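Long-range contact in TatD-related deoxyribonuclease (Thermotoga maritima, PDB 1J6O), which probably acts as a metal-dependent DNA nuclease, hydrolysing ester bonds in DNA: residues K119-G130 with A147-P157. Numbering follows the deposited sequence.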
loop_
_atom_site.group_PDB
_atom_site.type_symbol
_atom_site.label_atom_id
_atom_site.label_comp_id
_atom_site.label_asym_id
_atom_site.label_seq_id
_atom_site.Cartn_x
_atom_site.Cartn_y
_atom_site.Cartn_z
ATOM N N LYS A 119 2.109 0.411 -18.882
ATOM C CA LYS A 119 3.108 1.462 -18.759
ATOM C C LYS A 119 2.532 2.859 -18.941
ATOM O O LYS A 119 2.832 3.735 -18.145
ATOM C CB LYS A 119 4.234 1.262 -19.775
ATOM C CG LYS A 119 5.181 0.170 -19.415
ATOM C CD LYS A 119 6.187 0.018 -20.551
ATOM C CE LYS A 119 7.322 -0.915 -20.226
ATOM N NZ LYS A 119 8.295 -0.884 -21.384
ATOM N N ARG A 120 1.688 3.081 -19.952
ATOM C CA ARG A 120 1.160 4.430 -20.118
ATOM C C ARG A 120 0.239 4.875 -18.982
ATOM O O ARG A 120 0.293 6.026 -18.548
ATOM C CB ARG A 120 0.455 4.599 -21.476
ATOM C CG ARG A 120 -0.936 4.032 -21.570
ATOM C CD ARG A 120 -1.812 4.831 -22.549
ATOM N NE ARG A 120 -3.044 5.240 -21.869
ATOM C CZ ARG A 120 -3.571 6.464 -21.917
ATOM N NH1 ARG A 120 -2.988 7.428 -22.633
ATOM N NH2 ARG A 120 -4.654 6.737 -21.202
ATOM N N VAL A 121 -0.601 3.958 -18.516
ATOM C CA VAL A 121 -1.546 4.238 -17.425
ATOM C C VAL A 121 -0.788 4.509 -16.118
ATOM O O VAL A 121 -1.199 5.362 -15.312
ATOM C CB VAL A 121 -2.525 3.044 -17.263
ATOM C CG1 VAL A 121 -3.333 3.155 -15.967
ATOM C CG2 VAL A 121 -3.482 2.999 -18.482
ATOM N N PHE A 122 0.314 3.793 -15.925
ATOM C CA PHE A 122 1.161 3.938 -14.731
ATOM C C PHE A 122 1.839 5.307 -14.819
ATOM O O PHE A 122 1.837 6.095 -13.875
ATOM C CB PHE A 122 2.198 2.817 -14.716
ATOM C CG PHE A 122 3.190 2.889 -13.565
ATOM C CD1 PHE A 122 2.810 3.361 -12.310
ATOM C CD2 PHE A 122 4.461 2.362 -13.713
ATOM C CE1 PHE A 122 3.684 3.290 -11.221
ATOM C CE2 PHE A 122 5.362 2.279 -12.623
ATOM C CZ PHE A 122 4.968 2.743 -11.374
ATOM N N VAL A 123 2.409 5.602 -15.986
ATOM C CA VAL A 123 3.071 6.887 -16.160
ATOM C C VAL A 123 2.106 8.045 -15.928
ATOM O O VAL A 123 2.440 9.019 -15.272
ATOM C CB VAL A 123 3.688 7.003 -17.583
ATOM C CG1 VAL A 123 4.075 8.451 -17.875
ATOM C CG2 VAL A 123 4.908 6.109 -17.679
ATOM N N GLU A 124 0.893 7.942 -16.443
ATOM C CA GLU A 124 -0.059 9.007 -16.256
ATOM C C GLU A 124 -0.450 9.240 -14.796
ATOM O O GLU A 124 -0.710 10.380 -14.404
ATOM C CB GLU A 124 -1.285 8.754 -17.133
ATOM C CG GLU A 124 -0.869 8.544 -18.596
ATOM C CD GLU A 124 -2.005 8.607 -19.601
ATOM O OE1 GLU A 124 -3.039 7.961 -19.367
ATOM O OE2 GLU A 124 -1.849 9.289 -20.649
ATOM N N GLN A 125 -0.459 8.187 -13.988
ATOM C CA GLN A 125 -0.820 8.348 -12.578
ATOM C C GLN A 125 0.371 8.915 -11.789
ATOM O O GLN A 125 0.196 9.690 -10.824
ATOM C CB GLN A 125 -1.294 7.025 -12.011
ATOM C CG GLN A 125 -2.689 6.695 -12.531
ATOM C CD GLN A 125 -3.203 5.370 -12.031
ATOM O OE1 GLN A 125 -3.737 5.279 -10.920
ATOM N NE2 GLN A 125 -3.042 4.334 -12.835
ATOM N N ILE A 126 1.580 8.523 -12.193
ATOM C CA ILE A 126 2.774 9.025 -11.537
ATOM C C ILE A 126 2.756 10.534 -11.805
ATOM O O ILE A 126 3.037 11.344 -10.908
ATOM C CB ILE A 126 4.040 8.418 -12.182
ATOM C CG1 ILE A 126 4.166 6.955 -11.770
ATOM C CG2 ILE A 126 5.270 9.240 -11.813
ATOM C CD1 ILE A 126 5.286 6.232 -12.536
ATOM N N GLU A 127 2.441 10.929 -13.045
ATOM C CA GLU A 127 2.404 12.361 -13.377
ATOM C C GLU A 127 1.340 13.095 -12.572
ATOM O O GLU A 127 1.552 14.249 -12.141
ATOM C CB GLU A 127 2.191 12.571 -14.884
ATOM C CG GLU A 127 3.345 11.974 -15.647
ATOM C CD GLU A 127 3.262 12.155 -17.158
ATOM O OE1 GLU A 127 2.201 11.876 -17.755
ATOM O OE2 GLU A 127 4.283 12.535 -17.738
ATOM N N LEU A 128 0.197 12.447 -12.353
ATOM C CA LEU A 128 -0.846 13.097 -11.576
ATOM C C LEU A 128 -0.388 13.269 -10.116
ATOM O O LEU A 128 -0.614 14.314 -9.498
ATOM C CB LEU A 128 -2.135 12.275 -11.600
ATOM C CG LEU A 128 -3.239 12.806 -10.684
ATOM C CD1 LEU A 128 -3.723 14.181 -11.141
ATOM C CD2 LEU A 128 -4.393 11.830 -10.684
ATOM N N ALA A 129 0.242 12.239 -9.557
ATOM C CA ALA A 129 0.714 12.326 -8.172
ATOM C C ALA A 129 1.737 13.476 -8.037
ATOM O O ALA A 129 1.749 14.211 -7.030
ATOM C CB ALA A 129 1.334 10.994 -7.744
ATOM N N GLY A 130 2.598 13.630 -9.045
ATOM C CA GLY A 130 3.590 14.695 -9.002
ATOM C C GLY A 130 2.873 16.042 -8.981
ATOM O O GLY A 130 3.192 16.947 -8.185
ATOM N N ALA A 147 9.537 -0.997 -13.713
ATOM C CA ALA A 147 8.926 0.038 -12.897
ATOM C C ALA A 147 10.030 1.009 -12.466
ATOM O O ALA A 147 9.841 2.223 -12.508
ATOM C CB ALA A 147 8.243 -0.590 -11.686
ATOM N N TYR A 148 11.182 0.478 -12.064
ATOM C CA TYR A 148 12.286 1.344 -11.638
ATOM C C TYR A 148 12.623 2.359 -12.732
ATOM O O TYR A 148 12.696 3.559 -12.474
ATOM C CB TYR A 148 13.537 0.529 -11.327
ATOM C CG TYR A 148 14.672 1.384 -10.812
ATOM C CD1 TYR A 148 14.644 1.915 -9.513
ATOM C CD2 TYR A 148 15.788 1.650 -11.607
ATOM C CE1 TYR A 148 15.715 2.687 -9.017
ATOM C CE2 TYR A 148 16.855 2.415 -11.125
ATOM C CZ TYR A 148 16.813 2.929 -9.833
ATOM O OH TYR A 148 17.862 3.703 -9.367
ATOM N N GLU A 149 12.844 1.870 -13.951
ATOM C CA GLU A 149 13.169 2.742 -15.078
ATOM C C GLU A 149 12.131 3.861 -15.228
ATOM O O GLU A 149 12.475 5.029 -15.408
ATOM C CB GLU A 149 13.215 1.932 -16.379
ATOM C CG GLU A 149 14.523 1.204 -16.652
ATOM C CD GLU A 149 15.672 2.157 -16.972
ATOM O OE1 GLU A 149 15.444 3.141 -17.712
ATOM O OE2 GLU A 149 16.802 1.907 -16.495
ATOM N N ILE A 150 10.855 3.501 -15.152
ATOM C CA ILE A 150 9.793 4.488 -15.287
ATOM C C ILE A 150 9.792 5.524 -14.163
ATOM O O ILE A 150 9.741 6.722 -14.405
ATOM C CB ILE A 150 8.423 3.791 -15.320
ATOM C CG1 ILE A 150 8.296 2.993 -16.625
ATOM C CG2 ILE A 150 7.304 4.813 -15.208
ATOM C CD1 ILE A 150 6.979 2.204 -16.744
ATOM N N LEU A 151 9.855 5.057 -12.927
ATOM C CA LEU A 151 9.853 5.979 -11.789
ATOM C C LEU A 151 11.037 6.947 -11.780
ATOM O O LEU A 151 10.865 8.153 -11.594
ATOM C CB LEU A 151 9.811 5.168 -10.489
ATOM C CG LEU A 151 8.451 4.487 -10.270
ATOM C CD1 LEU A 151 8.546 3.313 -9.315
ATOM C CD2 LEU A 151 7.474 5.529 -9.769
ATOM N N ARG A 152 12.236 6.428 -12.013
ATOM C CA ARG A 152 13.409 7.288 -12.015
ATOM C C ARG A 152 13.391 8.250 -13.193
ATOM O O ARG A 152 14.083 9.264 -13.184
ATOM C CB ARG A 152 14.693 6.446 -12.025
ATOM C CG ARG A 152 14.992 5.696 -13.318
ATOM C CD ARG A 152 16.448 5.200 -13.320
ATOM N NE ARG A 152 16.913 4.692 -14.617
ATOM C CZ ARG A 152 16.651 5.268 -15.792
ATOM N NH1 ARG A 152 15.913 6.375 -15.852
ATOM N NH2 ARG A 152 17.145 4.749 -16.913
ATOM N N THR A 153 12.584 7.943 -14.201
ATOM C CA THR A 153 12.490 8.794 -15.378
ATOM C C THR A 153 11.807 10.137 -15.124
ATOM O O THR A 153 12.195 11.147 -15.714
ATOM C CB THR A 153 11.760 8.078 -16.547
ATOM O OG1 THR A 153 12.576 7.004 -17.035
ATOM C CG2 THR A 153 11.473 9.062 -17.687
ATOM N N GLU A 154 10.794 10.190 -14.266
ATOM C CA GLU A 154 10.203 11.494 -14.081
ATOM C C GLU A 154 10.179 12.186 -12.736
ATOM O O GLU A 154 10.814 11.760 -11.774
ATOM C CB GLU A 154 8.818 11.560 -14.719
ATOM C CG GLU A 154 7.901 10.376 -14.585
ATOM C CD GLU A 154 6.805 10.484 -15.635
ATOM O OE1 GLU A 154 6.295 11.609 -15.823
ATOM O OE2 GLU A 154 6.462 9.470 -16.274
ATOM N N SER A 155 9.472 13.310 -12.730
ATOM C CA SER A 155 9.296 14.170 -11.573
ATOM C C SER A 155 8.341 13.575 -10.535
ATOM O O SER A 155 7.122 13.731 -10.636
ATOM C CB SER A 155 8.768 15.527 -12.045
ATOM O OG SER A 155 8.702 16.464 -10.983
ATOM N N LEU A 156 8.908 12.909 -9.535
ATOM C CA LEU A 156 8.114 12.290 -8.479
ATOM C C LEU A 156 7.690 13.251 -7.378
ATOM O O LEU A 156 8.327 14.276 -7.148
ATOM C CB LEU A 156 8.908 11.167 -7.842
ATOM C CG LEU A 156 9.328 10.078 -8.811
ATOM C CD1 LEU A 156 10.211 9.090 -8.092
ATOM C CD2 LEU A 156 8.099 9.404 -9.371
ATOM N N PRO A 157 6.604 12.914 -6.663
ATOM C CA PRO A 157 6.126 13.774 -5.576
ATOM C C PRO A 157 7.194 13.789 -4.484
ATOM O O PRO A 157 7.968 12.830 -4.375
ATOM C CB PRO A 157 4.862 13.066 -5.090
ATOM C CG PRO A 157 4.480 12.154 -6.210
ATOM C CD PRO A 157 5.782 11.697 -6.781
#
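I150 is the knob of this contact: its side chain drops into the hole formed by K119, F122, V123 and I126 on the neighbouring helix. Its two methyls divide the work. CG2, anti to the backbone N, meets CG2 of V123 at 3.7 Å and also reaches CD1 of I126, whereas CD1, at the end of the other branch, lies 3.8 Å from CG of K119 and also touches CD2 of F122. A chi1 of 177° turns the ring of F122 toward the second helix, where it meets I150, A147 and L151 obliquely. CZ comes within 4.0 Å of L151 CG, the two side chains crossing at about a right angle. From the same helix, I126 lays CD1 over the centre of one ring face, 3.5 Å above the plane. That methyl also touches L151 CD2, and ring, isoleucine and leucine all meet one another. The other branch of I126, CG2, packs on CD2 of L156 at 3.7 Å.

Toward the more exposed side, E154 extends across V123 and brings OE1 to 2.9 Å from OE2 of E127. Two like charges this close would probably raise the pKa of one of the acids. Beyond the helix end the chain closes in again, and P157 sets CG against CB of A129, 3.7 Å away.

The helix axes run 10.6 Å apart at 34°, roughly parallel, as expected for successive outer helices of a TIM-barrel-like fold. Strand 136-141 follows the first helix and leads into the second, as in successive beta-alpha units of the barrel, and lies beneath, where V138 touches F122, I140 touches A147 and L136 backs A129 and P157. F122 also rests on strand 98-107, while L151 turns to helix 170-179.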